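Local structure of polygalacturonase (Pectobacterium carotovorum subsp. carotovorum, 1BHE) at residues A[217-222]-A[245-250]. The protein hydrolyses the alpha-1,4-galacturonosyl links of polygalacturonic acid, which helps the bacterium macerate and soft-rot plant tissue. Sequence-based numbering, arbitrary orientation.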
# COMPACT_ATOMS: atom_id res chain seq x y z
N SER A 217 -0.88 -6.25 -11.30
CA SER A 217 -1.89 -5.92 -10.31
C SER A 217 -2.72 -4.72 -10.74
O SER A 217 -2.38 -3.99 -11.67
CB SER A 217 -1.21 -5.71 -8.95
OG SER A 217 -0.62 -6.92 -8.50
N ASN A 218 -3.84 -4.54 -10.06
CA ASN A 218 -4.80 -3.48 -10.38
C ASN A 218 -5.18 -2.76 -9.09
O ASN A 218 -5.78 -3.37 -8.21
CB ASN A 218 -6.03 -4.15 -11.02
CG ASN A 218 -6.90 -3.11 -11.69
OD1 ASN A 218 -7.29 -2.15 -11.02
ND2 ASN A 218 -7.17 -3.30 -12.98
N ILE A 219 -4.75 -1.51 -8.95
CA ILE A 219 -4.98 -0.78 -7.70
C ILE A 219 -5.80 0.49 -7.88
O ILE A 219 -5.38 1.43 -8.55
CB ILE A 219 -3.65 -0.45 -7.00
CG1 ILE A 219 -2.84 -1.72 -6.70
CG2 ILE A 219 -3.88 0.32 -5.71
CD1 ILE A 219 -1.43 -1.47 -6.21
N ALA A 220 -6.97 0.52 -7.25
CA ALA A 220 -7.84 1.70 -7.28
C ALA A 220 -8.31 1.94 -5.85
O ALA A 220 -8.93 1.06 -5.25
CB ALA A 220 -9.02 1.50 -8.21
N THR A 221 -7.98 3.11 -5.31
CA THR A 221 -8.33 3.37 -3.91
C THR A 221 -8.46 4.87 -3.67
O THR A 221 -8.63 5.62 -4.64
CB THR A 221 -7.25 2.75 -2.99
OG1 THR A 221 -7.62 2.88 -1.62
CG2 THR A 221 -5.89 3.40 -3.22
N GLY A 222 -8.42 5.29 -2.42
CA GLY A 222 -8.58 6.70 -2.08
C GLY A 222 -7.24 7.41 -2.03
O GLY A 222 -7.07 8.43 -2.71
N ASN A 245 1.44 -2.96 -14.39
CA ASN A 245 0.30 -2.67 -13.53
C ASN A 245 -0.68 -1.66 -14.11
O ASN A 245 -0.37 -0.90 -15.03
CB ASN A 245 0.80 -2.13 -12.18
CG ASN A 245 1.62 -3.15 -11.40
OD1 ASN A 245 1.10 -4.17 -10.97
ND2 ASN A 245 2.91 -2.84 -11.25
N ASP A 246 -1.86 -1.63 -13.52
CA ASP A 246 -2.93 -0.71 -13.87
C ASP A 246 -3.41 0.01 -12.61
O ASP A 246 -3.82 -0.66 -11.66
CB ASP A 246 -4.14 -1.43 -14.48
CG ASP A 246 -3.90 -1.93 -15.89
OD1 ASP A 246 -4.01 -1.12 -16.83
OD2 ASP A 246 -3.59 -3.13 -16.05
N PHE A 247 -3.30 1.33 -12.57
CA PHE A 247 -3.75 2.07 -11.39
C PHE A 247 -4.97 2.94 -11.77
O PHE A 247 -5.01 3.57 -12.83
CB PHE A 247 -2.67 2.93 -10.78
CG PHE A 247 -1.51 2.29 -10.07
CD1 PHE A 247 -1.36 0.92 -9.94
CD2 PHE A 247 -0.53 3.10 -9.50
CE1 PHE A 247 -0.29 0.36 -9.29
CE2 PHE A 247 0.55 2.56 -8.84
CZ PHE A 247 0.67 1.19 -8.73
N GLY A 248 -5.97 2.91 -10.90
CA GLY A 248 -7.19 3.69 -11.09
C GLY A 248 -7.16 4.92 -10.18
O GLY A 248 -6.13 5.59 -10.05
N THR A 249 -8.28 5.22 -9.53
CA THR A 249 -8.32 6.36 -8.63
C THR A 249 -7.25 6.20 -7.55
O THR A 249 -6.79 5.09 -7.26
CB THR A 249 -9.68 6.57 -7.94
OG1 THR A 249 -9.97 5.42 -7.14
CG2 THR A 249 -10.78 6.79 -8.96
N GLY A 250 -6.91 7.31 -6.91
CA GLY A 250 -5.92 7.27 -5.84
C GLY A 250 -4.99 8.48 -5.90
O GLY A 250 -5.21 9.40 -6.69
O HOH W 1 -2.72 -5.15 -14.26
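The F247 ring lies alongside I219, both side chains pointing into the interior, and takes the isoleucine obliquely: CD1 of I219 stands 3.8 Å from CE1 of F247. V226 touches both residues, and L270 and M272 of strand 258-273 touch F247; large apolar side chains suit this buried layer stacked between neighbouring coils. On the outward face the side chains of N218 and D246 lie across each other, amide and carboxylate planes turned 27° apart but not stacked; ND2 of N218 is 3.9 Å from CB of D246, and polar groups suit this more open face. The amide of N245 turns inward, its CG beside the backbone N (chi1 -64°). OD1 of N245 accepts from S217 N at 2.9 Å and ND2 donates to I214 O, so an amide suits a place linking two coils. These are successive coils of the right-handed parallel beta-helix of family 28. Parallel pairing follows: D246 N to S217 O, I219 N to D246 O, and G248 N to I219 O at 2.8 Å. A beta carbon on G248 would run into CB of A220, already 4.1 Å from G248 CA. A water bridges S217 O and OD2 of D246. Beyond the strands, T221 N reaches T249 O from above its carbonyl plane, while OG1 of T249 donates to T221 O at 2.8 Å. At G250 (phi 140°) a beta carbon would jam against T249 O, so glycine suits the bend; it immediately precedes H251, inferred to be catalytic, as G222 precedes D223, the predicted proton donor.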